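Local coordinates for protein glucoamylase (Thermoanaerobacterium thermosaccharolyticum, PDB 1LF6) that hydrolyses alpha-1,4-glucans as an exo-acting glucoamylase, probably cutting glucose units one after another from non-reducing chain ends and releasing them as beta-D-glucose, at residues I323-G328 / S635-E640; V565-G570 / G596-L601; P584-L589 / E640-P645; G570-R575 / E625-E630. All coordinates share one frame; numbering follows the deposited sequence.

Interaction 1 of 4, residues I323-G328 / S635-E640; sequences IPWGDG and SEQVWE
Trp325 meets Gln637 and Glu636 in a buried, light van der Waals contact between two loops of the catalytic domain, one leading to helix 342-355, the other to helix 653-668. CG of Trp325 stands opposite its carbonyl carbon (chi1 -56°), which brings the benzo end of the indole to the other loop. There Trp325 CH2 lies 4.2 Å from Gln637 NE2, at the ring edge near its plane, and 4.5 Å from Glu636 OE2, which comes obliquely to the ring. Amide and indole planes are 76° apart. Trp325 occupies the third position of a type II turn, behind Pro324, whose restricted phi suits the second. In the (alpha/alpha) barrel of family GH15 such inter-helix loops build the sugar pocket, and Trp325 probably binds substrate there. Its NE1 is held by Glu583. Across from it Gln637 NE2 donates to Glu636 OE2 at 2.9 Å, nearly straight (167°) and in the amide plane, on the anti side of the carboxylate. The same NE2 also bonds to Tyr581 O, while Gln637 OE1 takes Arg597 N, which fixes the amide's flip. Glu636 OE1 pairs with Tyr337 OH, and the Glu636 side chain lies about 9 Å from that of Glu438, the probable proton donor.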
loop_
_atom_site.group_PDB
_atom_site.type_symbol
_atom_site.label_atom_id
_atom_site.label_comp_id
_atom_site.label_asym_id
_atom_site.label_seq_id
_atom_site.Cartn_x
_atom_site.Cartn_y
_atom_site.Cartn_z
ATOM N N ILE A 323 2.184 -6.611 2.645
ATOM C CA ILE A 323 3.381 -6.981 3.383
ATOM C C ILE A 323 4.366 -7.533 2.358
ATOM O O ILE A 323 4.430 -8.742 2.137
ATOM C CB ILE A 323 3.057 -8.059 4.430
ATOM C CG1 ILE A 323 1.997 -7.523 5.393
ATOM C CG2 ILE A 323 4.323 -8.470 5.169
ATOM C CD1 ILE A 323 1.447 -8.553 6.339
ATOM N N PRO A 324 5.148 -6.648 1.721
ATOM C CA PRO A 324 6.133 -7.038 0.705
ATOM C C PRO A 324 6.894 -8.325 0.987
ATOM O O PRO A 324 7.373 -8.554 2.098
ATOM C CB PRO A 324 7.048 -5.812 0.607
ATOM C CG PRO A 324 6.850 -5.111 1.916
ATOM C CD PRO A 324 5.370 -5.256 2.136
ATOM N N TRP A 325 6.987 -9.164 -0.041
ATOM C CA TRP A 325 7.684 -10.437 0.062
ATOM C C TRP A 325 7.203 -11.199 1.292
ATOM O O TRP A 325 7.973 -11.918 1.936
ATOM C CB TRP A 325 9.193 -10.184 0.129
ATOM C CG TRP A 325 9.686 -9.388 -1.046
ATOM C CD1 TRP A 325 9.757 -9.806 -2.346
ATOM C CD2 TRP A 325 10.118 -8.019 -1.042
ATOM N NE1 TRP A 325 10.202 -8.784 -3.149
ATOM C CE2 TRP A 325 10.432 -7.676 -2.377
ATOM C CE3 TRP A 325 10.270 -7.049 -0.040
ATOM C CZ2 TRP A 325 10.890 -6.402 -2.738
ATOM C CZ3 TRP A 325 10.725 -5.779 -0.399
ATOM C CH2 TRP A 325 11.029 -5.470 -1.739
ATOM N N GLY A 326 5.917 -11.033 1.601
ATOM C CA GLY A 326 5.320 -11.695 2.747
ATOM C C GLY A 326 5.536 -13.193 2.743
ATOM O O GLY A 326 5.637 -13.816 3.802
ATOM N N ASP A 327 5.602 -13.774 1.548
ATOM C CA ASP A 327 5.815 -15.209 1.398
ATOM C C ASP A 327 7.082 -15.626 2.142
ATOM O O ASP A 327 7.157 -16.726 2.694
ATOM C CB ASP A 327 5.951 -15.565 -0.086
ATOM C CG ASP A 327 6.187 -17.045 -0.312
ATOM O OD1 ASP A 327 6.609 -17.414 -1.429
ATOM O OD2 ASP A 327 5.947 -17.842 0.621
ATOM N N GLY A 328 8.072 -14.739 2.150
ATOM C CA GLY A 328 9.324 -15.026 2.827
ATOM C C GLY A 328 9.436 -14.377 4.195
ATOM O O GLY A 328 10.453 -14.528 4.874
ATOM N N SER A 635 2.257 -1.659 -8.512
ATOM C CA SER A 635 3.209 -2.095 -7.504
ATOM C C SER A 635 4.337 -1.086 -7.371
ATOM O O SER A 635 4.482 -0.179 -8.186
ATOM C CB SER A 635 3.797 -3.462 -7.879
ATOM O OG SER A 635 4.638 -3.355 -9.017
ATOM N N GLU A 636 5.130 -1.253 -6.323
ATOM C CA GLU A 636 6.272 -0.398 -6.073
ATOM C C GLU A 636 7.332 -0.650 -7.148
ATOM O O GLU A 636 7.978 0.283 -7.630
ATOM C CB GLU A 636 6.841 -0.722 -4.693
ATOM C CG GLU A 636 8.159 -0.048 -4.363
ATOM C CD GLU A 636 8.710 -0.520 -3.037
ATOM O OE1 GLU A 636 8.311 0.040 -1.997
ATOM O OE2 GLU A 636 9.526 -1.468 -3.042
ATOM N N GLN A 637 7.490 -1.916 -7.532
ATOM C CA GLN A 637 8.493 -2.299 -8.522
ATOM C C GLN A 637 8.010 -3.306 -9.563
ATOM O O GLN A 637 7.125 -4.114 -9.286
ATOM C CB GLN A 637 9.706 -2.907 -7.808
ATOM C CG GLN A 637 10.351 -2.010 -6.770
ATOM C CD GLN A 637 11.514 -2.685 -6.072
ATOM O OE1 GLN A 637 12.387 -3.267 -6.718
ATOM N NE2 GLN A 637 11.536 -2.605 -4.750
ATOM N N VAL A 638 8.618 -3.254 -10.751
ATOM C CA VAL A 638 8.314 -4.173 -11.849
ATOM C C VAL A 638 9.625 -4.699 -12.444
ATOM O O VAL A 638 10.669 -4.047 -12.344
ATOM C CB VAL A 638 7.503 -3.487 -12.991
ATOM C CG1 VAL A 638 6.158 -2.998 -12.460
ATOM C CG2 VAL A 638 8.307 -2.343 -13.590
ATOM N N TRP A 639 9.565 -5.879 -13.064
ATOM C CA TRP A 639 10.743 -6.501 -13.677
ATOM C C TRP A 639 11.178 -5.790 -14.953
ATOM O O TRP A 639 10.347 -5.244 -15.685
ATOM C CB TRP A 639 10.458 -7.970 -14.007
ATOM C CG TRP A 639 10.210 -8.831 -12.816
ATOM C CD1 TRP A 639 9.001 -9.219 -12.317
ATOM C CD2 TRP A 639 11.202 -9.451 -11.993
ATOM N NE1 TRP A 639 9.178 -10.050 -11.237
ATOM C CE2 TRP A 639 10.522 -10.210 -11.018
ATOM C CE3 TRP A 639 12.603 -9.439 -11.987
ATOM C CZ2 TRP A 639 11.194 -10.952 -10.044
ATOM C CZ3 TRP A 639 13.270 -10.181 -11.013
ATOM C CH2 TRP A 639 12.561 -10.925 -10.057
ATOM N N GLU A 640 12.478 -5.814 -15.233
ATOM C CA GLU A 640 13.013 -5.165 -16.428
ATOM C C GLU A 640 12.645 -5.876 -17.726
ATOM O O GLU A 640 12.404 -5.227 -18.741
ATOM C CB GLU A 640 14.544 -5.083 -16.390
ATOM C CG GLU A 640 15.160 -4.404 -15.195
ATOM C CD GLU A 640 15.461 -5.368 -14.074
ATOM O OE1 GLU A 640 16.441 -5.118 -13.340
ATOM O OE2 GLU A 640 14.723 -6.366 -13.921
#

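Interaction 2 of 4, residues V565-G570 / G596-L601; sequences VDTPKG and GRLWPL
Leu598 meets Val565 and Thr567 through aliphatic carbons alone, so no ring face enters the contact; the flat group beside it, the indole of Trp599, has the carbonyl oxygen of Arg597 in plane at its edge and meets the ring of Trp437 with planes about 50° apart. While Trp599 turns elsewhere, Leu598 points at strand 564-567. Its CD2 methyl lies 3.8 Å from Val565 CB, the two side chains crossing at about a right angle. Tip to tip with Thr567, Leu598 CD2 approaches Thr567 CG2 at 3.5 Å, tighter than ordinary packing. A beta-branched threonine suits this place because it faces two ways: with chi1 at 73°, OG1 stands between the backbone N and the carbonyl carbon, and CG2 is left to meet Leu598. Thr567 OG1 donates to Gly570 O at 2.6 Å, in the carbonyl plane and on a lone pair, and Thr567 N reaches that same oxygen at 2.8 Å, within the type I turn that closes the hairpin. An alanine here would lose both branches and would probably leave Leu598 CD2 loosely packed and Gly570 O with one bond fewer. No hydrogen bond crosses between the two segments, so what they share is apolar packing of Leu598 against the hairpin, while Thr567 keeps its polar bonds within the turn.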
loop_
_atom_site.group_PDB
_atom_site.type_symbol
_atom_site.label_atom_id
_atom_site.label_comp_id
_atom_site.label_asym_id
_atom_site.label_seq_id
_atom_site.Cartn_x
_atom_site.Cartn_y
_atom_site.Cartn_z
ATOM N N VAL A 565 15.446 1.916 -18.384
ATOM C CA VAL A 565 15.195 0.652 -19.070
ATOM C C VAL A 565 13.862 0.730 -19.808
ATOM O O VAL A 565 12.841 1.089 -19.220
ATOM C CB VAL A 565 15.128 -0.553 -18.096
ATOM C CG1 VAL A 565 14.715 -1.812 -18.859
ATOM C CG2 VAL A 565 16.484 -0.770 -17.424
ATOM N N ASP A 566 13.881 0.420 -21.100
ATOM C CA ASP A 566 12.663 0.409 -21.905
ATOM C C ASP A 566 12.064 -0.992 -21.829
ATOM O O ASP A 566 12.512 -1.900 -22.528
ATOM C CB ASP A 566 12.968 0.733 -23.373
ATOM C CG ASP A 566 13.095 2.217 -23.634
ATOM O OD1 ASP A 566 12.113 2.949 -23.378
ATOM O OD2 ASP A 566 14.173 2.649 -24.100
ATOM N N THR A 567 11.064 -1.177 -20.977
ATOM C CA THR A 567 10.429 -2.484 -20.851
ATOM C C THR A 567 9.384 -2.639 -21.952
ATOM O O THR A 567 9.028 -1.668 -22.623
ATOM C CB THR A 567 9.683 -2.632 -19.514
ATOM O OG1 THR A 567 8.497 -1.833 -19.562
ATOM C CG2 THR A 567 10.549 -2.174 -18.354
ATOM N N PRO A 568 8.878 -3.862 -22.157
ATOM C CA PRO A 568 7.864 -4.013 -23.201
ATOM C C PRO A 568 6.536 -3.339 -22.831
ATOM O O PRO A 568 5.575 -3.404 -23.589
ATOM C CB PRO A 568 7.752 -5.534 -23.368
ATOM C CG PRO A 568 8.199 -6.072 -22.069
ATOM C CD PRO A 568 9.346 -5.174 -21.683
ATOM N N LYS A 569 6.499 -2.687 -21.669
ATOM C CA LYS A 569 5.306 -1.980 -21.200
ATOM C C LYS A 569 5.570 -0.474 -21.264
ATOM O O LYS A 569 4.664 0.342 -21.069
ATOM C CB LYS A 569 4.989 -2.336 -19.743
ATOM C CG LYS A 569 4.709 -3.800 -19.465
ATOM C CD LYS A 569 3.275 -4.168 -19.775
ATOM C CE LYS A 569 2.942 -5.541 -19.198
ATOM N NZ LYS A 569 1.484 -5.817 -19.224
ATOM N N GLY A 570 6.823 -0.117 -21.524
ATOM C CA GLY A 570 7.200 1.281 -21.578
ATOM C C GLY A 570 8.469 1.532 -20.777
ATOM O O GLY A 570 9.064 0.603 -20.235
ATOM N N GLY A 596 17.603 -4.056 -6.681
ATOM C CA GLY A 596 16.504 -3.121 -6.856
ATOM C C GLY A 596 15.983 -3.156 -8.281
ATOM O O GLY A 596 16.760 -3.230 -9.227
ATOM N N ARG A 597 14.668 -3.099 -8.447
ATOM C CA ARG A 597 14.105 -3.152 -9.786
ATOM C C ARG A 597 13.536 -1.807 -10.231
ATOM O O ARG A 597 13.832 -0.773 -9.631
ATOM C CB ARG A 597 13.056 -4.268 -9.847
ATOM C CG ARG A 597 13.598 -5.625 -9.371
ATOM C CD ARG A 597 14.680 -6.207 -10.308
ATOM N NE ARG A 597 15.318 -7.407 -9.759
ATOM C CZ ARG A 597 16.097 -8.236 -10.453
ATOM N NH1 ARG A 597 16.343 -8.012 -11.735
ATOM N NH2 ARG A 597 16.644 -9.291 -9.861
ATOM N N LEU A 598 12.738 -1.824 -11.292
ATOM C CA LEU A 598 12.146 -0.609 -11.853
ATOM C C LEU A 598 10.928 -0.114 -11.082
ATOM O O LEU A 598 10.078 -0.899 -10.682
ATOM C CB LEU A 598 11.765 -0.855 -13.314
ATOM C CG LEU A 598 12.832 -0.691 -14.408
ATOM C CD1 LEU A 598 14.228 -0.905 -13.867
ATOM C CD2 LEU A 598 12.523 -1.667 -15.538
ATOM N N TRP A 599 10.847 1.200 -10.896
ATOM C CA TRP A 599 9.739 1.795 -10.164
ATOM C C TRP A 599 8.780 2.574 -11.050
ATOM O O TRP A 599 9.126 3.633 -11.575
ATOM C CB TRP A 599 10.268 2.731 -9.071
ATOM C CG TRP A 599 10.929 2.028 -7.915
ATOM C CD1 TRP A 599 11.902 1.071 -7.978
ATOM C CD2 TRP A 599 10.688 2.263 -6.524
ATOM N NE1 TRP A 599 12.283 0.697 -6.714
ATOM C CE2 TRP A 599 11.554 1.413 -5.800
ATOM C CE3 TRP A 599 9.824 3.111 -5.818
ATOM C CZ2 TRP A 599 11.582 1.384 -4.400
ATOM C CZ3 TRP A 599 9.852 3.084 -4.424
ATOM C CH2 TRP A 599 10.728 2.222 -3.730
ATOM N N PRO A 600 7.558 2.058 -11.244
ATOM C CA PRO A 600 6.647 2.833 -12.090
ATOM C C PRO A 600 6.486 4.245 -11.516
ATOM O O PRO A 600 6.158 5.188 -12.234
ATOM C CB PRO A 600 5.349 2.010 -12.071
ATOM C CG PRO A 600 5.556 0.969 -10.989
ATOM C CD PRO A 600 7.029 0.711 -10.984
ATOM N N LEU A 601 6.729 4.383 -10.215
ATOM C CA LEU A 601 6.649 5.690 -9.559
ATOM C C LEU A 601 7.578 6.661 -10.289
ATOM O O LEU A 601 7.212 7.801 -10.548
ATOM C CB LEU A 601 7.088 5.584 -8.092
ATOM C CG LEU A 601 7.389 6.888 -7.338
ATOM C CD1 LEU A 601 6.144 7.763 -7.262
ATOM C CD2 LEU A 601 7.892 6.558 -5.937
#

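Interaction 3 of 4, residues P584-L589 / E640-P645; sequences PSKTEL and EDTGLP
Lys586 reaches across to Asp641 with its ammonium group, forming a salt bridge at the surface. Lys586 NZ lies 2.9 Å from Asp641 OD1 and 3.4 Å from Asp641 OD2; both hydrogen bonds are weak in geometry, so the attraction is probably mainly electrostatic. CG of Lys586 lies opposite the backbone N across the CA-CB bond (chi1 -160°), and the chain bends at chi2, which carries the amine over to the facing loop. There Lys586 NZ also donates to a water at 2.7 Å, and that water is hydrogen-bonded to Thr642 OG1, again at 2.7 Å. The indole of Trp639 adds a cation-pi partner. The contact ties the loop between strand 570-573 and helix 600-612 to the loop between helices 618-627 and 653-668, both in the catalytic domain. Within the second loop, Thr642 OG1 accepts from Leu644 N at 3.1 Å and 154°, an ST turn that passes through Gly643, whose positive phi favours glycine. Asp641 OD1 takes a second, weak bond from Thr642 N, strongly bent at 118°. Neighbouring Glu640 is engaged elsewhere, by Arg597 and Tyr574. On the lysine's own side, Ser585 OG donates to Glu588 OE2 at 3.0 Å, approaching from above the carboxylate plane.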
loop_
_atom_site.group_PDB
_atom_site.type_symbol
_atom_site.label_atom_id
_atom_site.label_comp_id
_atom_site.label_asym_id
_atom_site.label_seq_id
_atom_site.Cartn_x
_atom_site.Cartn_y
_atom_site.Cartn_z
ATOM N N PRO A 584 16.689 -10.679 -5.674
ATOM C CA PRO A 584 18.033 -10.962 -6.186
ATOM C C PRO A 584 17.989 -11.631 -7.552
ATOM O O PRO A 584 18.817 -11.360 -8.421
ATOM C CB PRO A 584 18.629 -11.863 -5.108
ATOM C CG PRO A 584 17.435 -12.628 -4.635
ATOM C CD PRO A 584 16.370 -11.552 -4.529
ATOM N N SER A 585 17.010 -12.506 -7.735
ATOM C CA SER A 585 16.848 -13.207 -8.994
ATOM C C SER A 585 15.365 -13.354 -9.240
ATOM O O SER A 585 14.545 -12.949 -8.411
ATOM C CB SER A 585 17.494 -14.595 -8.940
ATOM O OG SER A 585 16.792 -15.449 -8.056
ATOM N N LYS A 586 15.027 -13.950 -10.377
ATOM C CA LYS A 586 13.635 -14.155 -10.753
ATOM C C LYS A 586 12.964 -15.206 -9.867
ATOM O O LYS A 586 11.742 -15.206 -9.714
ATOM C CB LYS A 586 13.561 -14.589 -12.221
ATOM C CG LYS A 586 12.208 -14.382 -12.874
ATOM C CD LYS A 586 11.984 -12.925 -13.245
ATOM C CE LYS A 586 10.695 -12.761 -14.034
ATOM N NZ LYS A 586 10.624 -11.453 -14.739
ATOM N N THR A 587 13.761 -16.090 -9.273
ATOM C CA THR A 587 13.214 -17.152 -8.431
ATOM C C THR A 587 13.443 -16.973 -6.931
ATOM O O THR A 587 13.128 -17.868 -6.145
ATOM C CB THR A 587 13.782 -18.531 -8.843
ATOM O OG1 THR A 587 15.186 -18.580 -8.558
ATOM C CG2 THR A 587 13.567 -18.771 -10.331
ATOM N N GLU A 588 13.979 -15.826 -6.528
ATOM C CA GLU A 588 14.233 -15.578 -5.111
ATOM C C GLU A 588 13.571 -14.309 -4.599
ATOM O O GLU A 588 13.523 -13.294 -5.294
ATOM C CB GLU A 588 15.735 -15.502 -4.855
ATOM C CG GLU A 588 16.487 -16.762 -5.223
ATOM C CD GLU A 588 17.980 -16.591 -5.081
ATOM O OE1 GLU A 588 18.444 -16.355 -3.944
ATOM O OE2 GLU A 588 18.690 -16.684 -6.104
ATOM N N LEU A 589 13.071 -14.376 -3.369
ATOM C CA LEU A 589 12.404 -13.246 -2.735
ATOM C C LEU A 589 13.409 -12.372 -1.988
ATOM O O LEU A 589 14.481 -12.836 -1.600
ATOM C CB LEU A 589 11.343 -13.758 -1.759
ATOM C CG LEU A 589 10.264 -14.658 -2.370
ATOM C CD1 LEU A 589 9.563 -15.443 -1.271
ATOM C CD2 LEU A 589 9.280 -13.812 -3.167
ATOM N N GLU A 640 12.478 -5.814 -15.233
ATOM C CA GLU A 640 13.013 -5.165 -16.428
ATOM C C GLU A 640 12.645 -5.876 -17.726
ATOM O O GLU A 640 12.404 -5.227 -18.741
ATOM C CB GLU A 640 14.544 -5.083 -16.390
ATOM C CG GLU A 640 15.160 -4.404 -15.195
ATOM C CD GLU A 640 15.461 -5.368 -14.074
ATOM O OE1 GLU A 640 16.441 -5.118 -13.340
ATOM O OE2 GLU A 640 14.723 -6.366 -13.921
ATOM N N ASP A 641 12.603 -7.204 -17.695
ATOM C CA ASP A 641 12.315 -7.967 -18.907
ATOM C C ASP A 641 10.855 -8.003 -19.353
ATOM O O ASP A 641 10.571 -7.968 -20.546
ATOM C CB ASP A 641 12.854 -9.404 -18.758
ATOM C CG ASP A 641 12.155 -10.186 -17.664
ATOM O OD1 ASP A 641 11.593 -9.560 -16.745
ATOM O OD2 ASP A 641 12.183 -11.431 -17.719
ATOM N N THR A 642 9.926 -8.062 -18.407
ATOM C CA THR A 642 8.509 -8.136 -18.763
ATOM C C THR A 642 7.683 -6.927 -18.345
ATOM O O THR A 642 6.564 -6.745 -18.816
ATOM C CB THR A 642 7.850 -9.355 -18.124
ATOM O OG1 THR A 642 7.852 -9.182 -16.701
ATOM C CG2 THR A 642 8.603 -10.632 -18.492
ATOM N N GLY A 643 8.220 -6.115 -17.444
ATOM C CA GLY A 643 7.479 -4.960 -16.982
ATOM C C GLY A 643 6.371 -5.396 -16.046
ATOM O O GLY A 643 5.523 -4.590 -15.669
ATOM N N LEU A 644 6.372 -6.676 -15.674
ATOM C CA LEU A 644 5.364 -7.223 -14.766
ATOM C C LEU A 644 5.792 -6.959 -13.322
ATOM O O LEU A 644 6.983 -6.785 -13.043
ATOM C CB LEU A 644 5.186 -8.732 -15.006
ATOM C CG LEU A 644 4.530 -9.116 -16.343
ATOM C CD1 LEU A 644 4.565 -10.627 -16.528
ATOM C CD2 LEU A 644 3.087 -8.596 -16.380
ATOM N N PRO A 645 4.827 -6.927 -12.382
ATOM C CA PRO A 645 5.117 -6.673 -10.963
ATOM C C PRO A 645 6.045 -7.697 -10.316
ATOM O O PRO A 645 6.006 -8.884 -10.651
ATOM C CB PRO A 645 3.731 -6.699 -10.302
ATOM C CG PRO A 645 2.768 -6.445 -11.441
ATOM C CD PRO A 645 3.393 -7.204 -12.580
HETATM O O HOH W 1 7.915 -11.149 -14.873
#

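Interaction 4 of 4, residues G570-R575 / E625-E630; sequences GPSWYR and EKFANE
Phe627 drives the outer edge of its ring against the backbone of Gly570 and Pro571 and the side chain of Ser572. Phe627 CE1 lies 3.7 Å from Pro571 O, which sits in the ring plane, so the slightly positive ring hydrogens face a carbonyl oxygen. Phe627 CZ is 3.9 Å from Gly570 O and 3.9 Å from Ser572 CB, both coming obliquely to the ring. With CG anti to its own carbonyl carbon (chi1 -80°), the phenyl group projects from the last turn of helix 618-627 at the strand. Ser572 suits the facing position because it is small and two-sided: its CB meets the ring, while OG, anti to the backbone N, is hydrogen-bonded to Thr603 of helix 600-612. Gly570 fits for another reason, since at its backbone angles a CB would press on the preceding carbonyl oxygen. Thr567, Pro600 and Thr603 also touch Phe627, which makes a large flat apolar side chain appropriate here. Cutting the side chain back to an alanine would remove the whole ring and would probably open a gap between helix and strand, depriving Ser572 CB of its apolar neighbour. Away from the probable active site, this is helix-to-hairpin packing: a tight antiparallel beta-hairpin, strands 564-567 and 570-573, set against a helix end within the mainly helical (alpha/alpha) barrel domain of family GH15.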
loop_
_atom_site.group_PDB
_atom_site.type_symbol
_atom_site.label_atom_id
_atom_site.label_comp_id
_atom_site.label_asym_id
_atom_site.label_seq_id
_atom_site.Cartn_x
_atom_site.Cartn_y
_atom_site.Cartn_z
ATOM N N GLY A 570 6.823 -0.117 -21.524
ATOM C CA GLY A 570 7.200 1.281 -21.578
ATOM C C GLY A 570 8.469 1.532 -20.777
ATOM O O GLY A 570 9.064 0.603 -20.235
ATOM N N PRO A 571 8.903 2.791 -20.666
ATOM C CA PRO A 571 10.120 3.072 -19.914
ATOM C C PRO A 571 9.932 3.248 -18.416
ATOM O O PRO A 571 8.877 3.691 -17.949
ATOM C CB PRO A 571 10.612 4.349 -20.561
ATOM C CG PRO A 571 9.313 5.095 -20.754
ATOM C CD PRO A 571 8.394 4.015 -21.316
ATOM N N SER A 572 10.965 2.876 -17.669
ATOM C CA SER A 572 10.981 3.061 -16.222
ATOM C C SER A 572 12.444 3.211 -15.809
ATOM O O SER A 572 13.347 2.973 -16.609
ATOM C CB SER A 572 10.330 1.892 -15.486
ATOM O OG SER A 572 10.001 2.288 -14.156
ATOM N N TRP A 573 12.672 3.615 -14.568
ATOM C CA TRP A 573 14.019 3.834 -14.068
ATOM C C TRP A 573 14.260 3.172 -12.716
ATOM O O TRP A 573 13.311 2.907 -11.977
ATOM C CB TRP A 573 14.270 5.337 -13.903
ATOM C CG TRP A 573 14.348 6.105 -15.179
ATOM C CD1 TRP A 573 15.477 6.599 -15.760
ATOM C CD2 TRP A 573 13.264 6.437 -16.064
ATOM N NE1 TRP A 573 15.173 7.215 -16.949
ATOM C CE2 TRP A 573 13.822 7.128 -17.162
ATOM C CE3 TRP A 573 11.876 6.213 -16.037
ATOM C CZ2 TRP A 573 13.044 7.601 -18.227
ATOM C CZ3 TRP A 573 11.102 6.681 -17.095
ATOM C CH2 TRP A 573 11.691 7.369 -18.175
ATOM N N TYR A 574 15.530 2.900 -12.403
ATOM C CA TYR A 574 15.915 2.352 -11.096
ATOM C C TYR A 574 16.023 3.602 -10.222
ATOM O O TYR A 574 16.139 4.712 -10.746
ATOM C CB TYR A 574 17.305 1.708 -11.141
ATOM C CG TYR A 574 17.424 0.455 -11.973
ATOM C CD1 TYR A 574 17.043 -0.781 -11.461
ATOM C CD2 TYR A 574 17.937 0.504 -13.272
ATOM C CE1 TYR A 574 17.173 -1.942 -12.217
ATOM C CE2 TYR A 574 18.070 -0.651 -14.039
ATOM C CZ TYR A 574 17.687 -1.869 -13.504
ATOM O OH TYR A 574 17.827 -3.017 -14.251
ATOM N N ARG A 575 16.011 3.426 -8.906
ATOM C CA ARG A 575 16.131 4.556 -7.980
ATOM C C ARG A 575 17.532 5.168 -8.064
ATOM O O ARG A 575 17.705 6.366 -7.859
ATOM C CB ARG A 575 15.892 4.099 -6.542
ATOM C CG ARG A 575 14.621 3.310 -6.330
ATOM C CD ARG A 575 14.785 2.417 -5.101
ATOM N NE ARG A 575 14.424 3.059 -3.859
ATOM C CZ ARG A 575 14.839 2.657 -2.660
ATOM N NH1 ARG A 575 14.444 3.305 -1.573
ATOM N NH2 ARG A 575 15.671 1.636 -2.545
ATOM N N GLU A 625 -0.156 3.003 -16.914
ATOM C CA GLU A 625 -1.388 2.228 -17.054
ATOM C C GLU A 625 -1.088 0.765 -17.348
ATOM O O GLU A 625 -1.723 -0.127 -16.793
ATOM C CB GLU A 625 -2.273 2.827 -18.158
ATOM C CG GLU A 625 -2.868 4.168 -17.756
ATOM C CD GLU A 625 -3.562 4.895 -18.892
ATOM O OE1 GLU A 625 -4.040 6.024 -18.652
ATOM O OE2 GLU A 625 -3.629 4.347 -20.015
ATOM N N LYS A 626 -0.101 0.522 -18.203
ATOM C CA LYS A 626 0.275 -0.836 -18.558
ATOM C C LYS A 626 1.023 -1.519 -17.411
ATOM O O LYS A 626 0.996 -2.742 -17.292
ATOM C CB LYS A 626 1.134 -0.828 -19.828
ATOM C CG LYS A 626 0.449 -0.161 -21.027
ATOM C CD LYS A 626 1.368 -0.085 -22.232
ATOM C CE LYS A 626 0.809 0.835 -23.314
ATOM N NZ LYS A 626 -0.554 0.422 -23.735
ATOM N N PHE A 627 1.680 -0.730 -16.563
ATOM C CA PHE A 627 2.410 -1.294 -15.432
ATOM C C PHE A 627 1.441 -1.816 -14.377
ATOM O O PHE A 627 1.772 -2.719 -13.607
ATOM C CB PHE A 627 3.338 -0.241 -14.812
ATOM C CG PHE A 627 4.629 -0.050 -15.560
ATOM C CD1 PHE A 627 5.179 1.221 -15.712
ATOM C CD2 PHE A 627 5.300 -1.142 -16.118
ATOM C CE1 PHE A 627 6.378 1.404 -16.411
ATOM C CE2 PHE A 627 6.498 -0.967 -16.817
ATOM C CZ PHE A 627 7.039 0.308 -16.966
ATOM N N ALA A 628 0.239 -1.248 -14.344
ATOM C CA ALA A 628 -0.765 -1.670 -13.384
ATOM C C ALA A 628 -1.194 -3.087 -13.748
ATOM O O ALA A 628 -1.136 -3.476 -14.920
ATOM C CB ALA A 628 -1.973 -0.719 -13.421
ATOM N N ASN A 629 -1.605 -3.869 -12.749
ATOM C CA ASN A 629 -2.043 -5.232 -13.022
ATOM C C ASN A 629 -3.514 -5.270 -13.445
ATOM O O ASN A 629 -4.140 -4.231 -13.686
ATOM C CB ASN A 629 -1.827 -6.150 -11.808
ATOM C CG ASN A 629 -2.633 -5.735 -10.585
ATOM O OD1 ASN A 629 -3.666 -5.079 -10.692
ATOM N ND2 ASN A 629 -2.163 -6.141 -9.411
ATOM N N GLU A 630 -4.051 -6.482 -13.531
ATOM C CA GLU A 630 -5.426 -6.704 -13.935
ATOM C C GLU A 630 -6.420 -6.001 -13.018
ATOM O O GLU A 630 -7.478 -5.571 -13.464
ATOM C CB GLU A 630 -5.705 -8.204 -13.977
ATOM C CG GLU A 630 -7.082 -8.575 -14.466
ATOM C CD GLU A 630 -7.184 -10.053 -14.745
ATOM O OE1 GLU A 630 -7.082 -10.447 -15.929
ATOM O OE2 GLU A 630 -7.351 -10.821 -13.777
#

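In the fold
All four contacts lie in the family 15 catalytic domain, and seven of their eight segments fall between residues 565 and 645. Interactions 2 and 4, with centres 5 Å apart, share Gly570 and the two-stranded hairpin; along the chain their segments alternate. Both are nested inside the long loop closed by interaction 1, whereas the segments of interaction 3 alternate with those of the other three. Interactions 1 and 3 share Glu640, their centres about 9 Å apart. Stretch 635-645 thus touches the probable substrate-binding tryptophan's loop at one end and carries the salt bridge with 584-589 at the other; Leu598, through Val638, and Tyr574, through Glu640, connect it to the hairpin.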